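Long-range contact in major capsid protein (PDB 5TIP), which self-assembles as trimers into the large icosahedral, glycosylated shell of a chlorella virus: residues A[221-232]-A[414-425]. Sequence-based numbering, arbitrary orientation.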
loop_
_atom_site.group_PDB
_atom_site.type_symbol
_atom_site.label_atom_id
_atom_site.label_comp_id
_atom_site.label_asym_id
_atom_site.label_seq_id
_atom_site.Cartn_x
_atom_site.Cartn_y
_atom_site.Cartn_z
ATOM N N LEU A 221 17.258 8.722 -34.591
ATOM C CA LEU A 221 17.909 9.689 -33.720
ATOM C C LEU A 221 18.783 9.002 -32.677
ATOM O O LEU A 221 18.536 7.851 -32.306
ATOM C CB LEU A 221 16.862 10.540 -33.003
ATOM C CG LEU A 221 15.753 11.163 -33.847
ATOM C CD1 LEU A 221 14.680 11.766 -32.954
ATOM C CD2 LEU A 221 16.332 12.212 -34.764
ATOM N N PRO A 222 19.749 9.751 -32.124
ATOM C CA PRO A 222 20.608 9.251 -31.050
ATOM C C PRO A 222 19.794 9.271 -29.756
ATOM O O PRO A 222 18.986 10.178 -29.563
ATOM C CB PRO A 222 21.726 10.289 -30.990
ATOM C CG PRO A 222 21.086 11.549 -31.465
ATOM C CD PRO A 222 20.082 11.135 -32.505
ATOM N N HIS A 223 20.004 8.288 -28.887
ATOM C CA HIS A 223 19.264 8.186 -27.641
ATOM C C HIS A 223 20.224 8.199 -26.462
ATOM O O HIS A 223 21.343 7.688 -26.543
ATOM C CB HIS A 223 18.411 6.911 -27.604
ATOM C CG HIS A 223 17.486 6.770 -28.774
ATOM N ND1 HIS A 223 16.415 7.611 -28.983
ATOM C CD2 HIS A 223 17.474 5.883 -29.797
ATOM C CE1 HIS A 223 15.783 7.249 -30.085
ATOM N NE2 HIS A 223 16.405 6.202 -30.598
ATOM N N GLU A 224 19.771 8.798 -25.362
ATOM C CA GLU A 224 20.494 8.777 -24.097
ATOM C C GLU A 224 19.523 8.386 -22.996
ATOM O O GLU A 224 18.530 9.082 -22.766
ATOM C CB GLU A 224 21.135 10.134 -23.789
ATOM C CG GLU A 224 22.407 10.414 -24.571
ATOM C CD GLU A 224 23.120 11.663 -24.090
ATOM O OE1 GLU A 224 22.433 12.644 -23.733
ATOM O OE2 GLU A 224 24.368 11.656 -24.050
ATOM N N TYR A 225 19.806 7.273 -22.328
ATOM C CA TYR A 225 18.974 6.765 -21.246
ATOM C C TYR A 225 19.741 6.854 -19.935
ATOM O O TYR A 225 20.888 6.404 -19.850
ATOM C CB TYR A 225 18.556 5.316 -21.511
ATOM C CG TYR A 225 17.602 5.137 -22.671
ATOM C CD1 TYR A 225 18.075 4.988 -23.969
ATOM C CD2 TYR A 225 16.230 5.094 -22.465
ATOM C CE1 TYR A 225 17.206 4.817 -25.030
ATOM C CE2 TYR A 225 15.355 4.923 -23.519
ATOM C CZ TYR A 225 15.848 4.785 -24.798
ATOM O OH TYR A 225 14.975 4.614 -25.846
ATOM N N LEU A 226 19.110 7.435 -18.920
ATOM C CA LEU A 226 19.671 7.456 -17.571
ATOM C C LEU A 226 19.220 6.177 -16.882
ATOM O O LEU A 226 18.062 6.052 -16.477
ATOM C CB LEU A 226 19.224 8.698 -16.809
ATOM C CG LEU A 226 19.810 8.878 -15.405
ATOM C CD1 LEU A 226 21.324 9.007 -15.457
ATOM C CD2 LEU A 226 19.188 10.078 -14.706
ATOM N N ILE A 227 20.133 5.221 -16.756
ATOM C CA ILE A 227 19.806 3.893 -16.264
ATOM C C ILE A 227 20.401 3.707 -14.873
ATOM O O ILE A 227 21.182 4.524 -14.386
ATOM C CB ILE A 227 20.290 2.787 -17.222
ATOM C CG1 ILE A 227 21.810 2.631 -17.134
ATOM C CG2 ILE A 227 19.869 3.095 -18.647
ATOM C CD1 ILE A 227 22.348 1.456 -17.918
ATOM N N GLU A 228 20.022 2.606 -14.234
ATOM C CA GLU A 228 20.546 2.231 -12.933
ATOM C C GLU A 228 21.291 0.910 -13.052
ATOM O O GLU A 228 20.950 0.058 -13.877
ATOM C CB GLU A 228 19.425 2.120 -11.896
ATOM C CG GLU A 228 18.736 3.445 -11.623
ATOM C CD GLU A 228 17.655 3.344 -10.567
ATOM O OE1 GLU A 228 17.581 2.300 -9.886
ATOM O OE2 GLU A 228 16.871 4.307 -10.426
ATOM N N GLN A 229 22.314 0.751 -12.219
ATOM C CA GLN A 229 23.129 -0.450 -12.201
ATOM C C GLN A 229 23.272 -0.944 -10.772
ATOM O O GLN A 229 23.121 -0.186 -9.812
ATOM C CB GLN A 229 24.523 -0.197 -12.787
ATOM C CG GLN A 229 24.542 0.191 -14.245
ATOM C CD GLN A 229 25.940 0.518 -14.719
ATOM O OE1 GLN A 229 26.576 1.445 -14.217
ATOM N NE2 GLN A 229 26.436 -0.253 -15.676
ATOM N N LEU A 230 23.568 -2.230 -10.640
ATOM C CA LEU A 230 23.880 -2.826 -9.353
ATOM C C LEU A 230 25.380 -3.069 -9.265
ATOM O O LEU A 230 26.003 -3.524 -10.229
ATOM C CB LEU A 230 23.124 -4.141 -9.148
ATOM C CG LEU A 230 23.437 -4.854 -7.830
ATOM C CD1 LEU A 230 22.830 -4.107 -6.650
ATOM C CD2 LEU A 230 22.969 -6.299 -7.862
ATOM N N GLN A 231 25.957 -2.755 -8.112
ATOM C CA GLN A 231 27.362 -3.020 -7.846
ATOM C C GLN A 231 27.460 -4.019 -6.708
ATOM O O GLN A 231 26.800 -3.859 -5.676
ATOM C CB GLN A 231 28.126 -1.739 -7.504
ATOM C CG GLN A 231 28.117 -0.703 -8.612
ATOM C CD GLN A 231 28.932 0.529 -8.267
ATOM O OE1 GLN A 231 30.158 0.472 -8.184
ATOM N NE2 GLN A 231 28.251 1.649 -8.061
ATOM N N PHE A 232 28.275 -5.049 -6.907
ATOM C CA PHE A 232 28.491 -6.075 -5.892
ATOM C C PHE A 232 29.807 -6.760 -6.211
ATOM O O PHE A 232 29.941 -7.380 -7.271
ATOM C CB PHE A 232 27.336 -7.078 -5.875
ATOM C CG PHE A 232 27.539 -8.223 -4.927
ATOM C CD1 PHE A 232 27.448 -8.035 -3.559
ATOM C CD2 PHE A 232 27.816 -9.492 -5.407
ATOM C CE1 PHE A 232 27.632 -9.090 -2.688
ATOM C CE2 PHE A 232 28.002 -10.549 -4.542
ATOM C CZ PHE A 232 27.910 -10.348 -3.180
ATOM N N ASN A 414 27.251 -9.167 2.548
ATOM C CA ASN A 414 26.971 -8.750 1.180
ATOM C C ASN A 414 26.609 -7.271 1.182
ATOM O O ASN A 414 25.623 -6.876 1.810
ATOM C CB ASN A 414 25.835 -9.576 0.579
ATOM C CG ASN A 414 26.102 -11.065 0.631
ATOM O OD1 ASN A 414 26.864 -11.600 -0.172
ATOM N ND2 ASN A 414 25.469 -11.745 1.579
ATOM N N ILE A 415 27.399 -6.461 0.485
ATOM C CA ILE A 415 27.176 -5.022 0.400
ATOM C C ILE A 415 26.814 -4.685 -1.038
ATOM O O ILE A 415 27.561 -5.014 -1.969
ATOM C CB ILE A 415 28.406 -4.228 0.863
ATOM C CG1 ILE A 415 28.840 -4.685 2.255
ATOM C CG2 ILE A 415 28.105 -2.738 0.866
ATOM C CD1 ILE A 415 30.107 -4.029 2.743
ATOM N N TYR A 416 25.671 -4.031 -1.222
ATOM C CA TYR A 416 25.175 -3.665 -2.538
ATOM C C TYR A 416 25.138 -2.150 -2.685
ATOM O O TYR A 416 24.945 -1.418 -1.710
ATOM C CB TYR A 416 23.778 -4.244 -2.787
ATOM C CG TYR A 416 23.729 -5.751 -2.716
ATOM C CD1 TYR A 416 24.097 -6.528 -3.806
ATOM C CD2 TYR A 416 23.326 -6.397 -1.557
ATOM C CE1 TYR A 416 24.058 -7.906 -3.746
ATOM C CE2 TYR A 416 23.286 -7.775 -1.486
ATOM C CZ TYR A 416 23.653 -8.523 -2.585
ATOM O OH TYR A 416 23.616 -9.896 -2.522
ATOM N N ALA A 417 25.327 -1.692 -3.918
ATOM C CA ALA A 417 25.235 -0.278 -4.247
ATOM C C ALA A 417 24.467 -0.126 -5.548
ATOM O O ALA A 417 24.741 -0.838 -6.520
ATOM C CB ALA A 417 26.625 0.357 -4.372
ATOM N N LYS A 418 23.521 0.808 -5.565
ATOM C CA LYS A 418 22.732 1.104 -6.753
ATOM C C LYS A 418 23.197 2.460 -7.267
ATOM O O LYS A 418 23.086 3.462 -6.575
ATOM C CB LYS A 418 21.237 1.129 -6.438
ATOM C CG LYS A 418 20.350 0.782 -7.624
ATOM C CD LYS A 418 20.630 -0.625 -8.125
ATOM C CE LYS A 418 19.387 -1.286 -8.692
ATOM N NZ LYS A 418 18.661 -0.416 -9.652
ATOM N N ASN A 419 23.708 2.481 -8.488
ATOM C CA ASN A 419 24.251 3.697 -9.073
ATOM C C ASN A 419 23.526 4.021 -10.370
ATOM O O ASN A 419 22.781 3.206 -10.918
ATOM C CB ASN A 419 25.756 3.561 -9.333
ATOM C CG ASN A 419 26.072 2.533 -10.401
ATOM O OD1 ASN A 419 26.242 1.352 -10.108
ATOM N ND2 ASN A 419 26.157 2.981 -11.649
ATOM N N TYR A 420 23.756 5.235 -10.859
ATOM C CA TYR A 420 23.249 5.671 -12.149
ATOM C C TYR A 420 24.345 5.593 -13.202
ATOM O O TYR A 420 25.537 5.683 -12.898
ATOM C CB TYR A 420 22.707 7.101 -12.078
ATOM C CG TYR A 420 21.327 7.216 -11.472
ATOM C CD1 TYR A 420 20.207 6.784 -12.168
ATOM C CD2 TYR A 420 21.142 7.764 -10.210
ATOM C CE1 TYR A 420 18.942 6.890 -11.624
ATOM C CE2 TYR A 420 19.880 7.876 -9.660
ATOM C CZ TYR A 420 18.785 7.433 -10.369
ATOM O OH TYR A 420 17.527 7.538 -9.824
ATOM N N ASN A 421 23.924 5.415 -14.450
ATOM C CA ASN A 421 24.830 5.454 -15.585
ATOM C C ASN A 421 24.027 5.902 -16.797
ATOM O O ASN A 421 22.798 5.992 -16.750
ATOM C CB ASN A 421 25.501 4.095 -15.818
ATOM C CG ASN A 421 26.834 4.216 -16.531
ATOM O OD1 ASN A 421 27.005 5.055 -17.416
ATOM N ND2 ASN A 421 27.791 3.383 -16.140
ATOM N N VAL A 422 24.729 6.188 -17.888
ATOM C CA VAL A 422 24.105 6.690 -19.104
ATOM C C VAL A 422 24.341 5.686 -20.220
ATOM O O VAL A 422 25.488 5.317 -20.499
ATOM C CB VAL A 422 24.640 8.080 -19.493
ATOM C CG1 VAL A 422 24.000 8.547 -20.789
ATOM C CG2 VAL A 422 24.374 9.079 -18.379
ATOM N N LEU A 423 23.257 5.242 -20.849
ATOM C CA LEU A 423 23.317 4.335 -21.988
ATOM C C LEU A 423 23.019 5.136 -23.250
ATOM O O LEU A 423 21.879 5.556 -23.474
ATOM C CB LEU A 423 22.328 3.184 -21.814
ATOM C CG LEU A 423 22.186 2.200 -22.979
ATOM C CD1 LEU A 423 23.482 1.441 -23.203
ATOM C CD2 LEU A 423 21.035 1.238 -22.731
ATOM N N ARG A 424 24.042 5.347 -24.072
ATOM C CA ARG A 424 23.903 6.065 -25.329
ATOM C C ARG A 424 23.702 5.062 -26.456
ATOM O O ARG A 424 24.429 4.068 -26.543
ATOM C CB ARG A 424 25.129 6.932 -25.619
ATOM C CG ARG A 424 25.409 8.003 -24.587
ATOM C CD ARG A 424 26.342 9.055 -25.159
ATOM N NE ARG A 424 26.706 10.067 -24.173
ATOM C CZ ARG A 424 27.880 10.106 -23.551
ATOM N NH1 ARG A 424 28.803 9.193 -23.820
ATOM N NH2 ARG A 424 28.132 11.062 -22.667
ATOM N N ILE A 425 22.719 5.325 -27.311
ATOM C CA ILE A 425 22.386 4.445 -28.423
ATOM C C ILE A 425 22.378 5.278 -29.695
ATOM O O ILE A 425 21.591 6.223 -29.817
ATOM C CB ILE A 425 21.034 3.743 -28.215
ATOM C CG1 ILE A 425 21.101 2.839 -26.982
ATOM C CG2 ILE A 425 20.652 2.950 -29.447
ATOM C CD1 ILE A 425 19.807 2.150 -26.652
HETATM O O HOH W 1 28.268 0.113 -11.824
#
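Asn414 and Tyr416 meet Phe232 where two long antiparallel strands of the second jelly roll run together, the double jelly roll being the fold of this capsid family. OD1 of Asn414, hydrogen-bonded to Ser235, lies at the edge of the Phe232 ring, while the Tyr416 ring lies nearly parallel to that of Phe232 but slid aside, centroids 4.8 Å apart. Beyond Ala417, Lys418 bends at chi2 and each later torsion, bringing NZ into a 2.9 Å salt bridge with OE1 of Glu228. That buried carboxylate also takes salt bridges from Lys259 and Arg362, which probably keep it ionised, and the Tyr420 ring runs alongside Glu228, the ring and carboxylate planes 88° apart. The face bearing Gln229, Asn419 and Asn421 illustrates how amides knit strands. Asn419, with CG between its backbone N and carbonyl carbon (chi1 66°), sends ND2 in plane to a lone pair of Gln229 OE1 at 3.0 Å. ND2 of Asn421 reaches that same oxygen from above its carbonyl plane, and a water bridges Gln229 OE1 and Asn419 OD1. Leu423 CB lies 4.0 Å from Ile227 CG2. At the trimer interface, Arg424 NE meets the anti lone pair of Glu224 OE2 at 2.8 Å, an oxygen also hydrogen-bonded to Tyr16 OH of a neighbouring subunit.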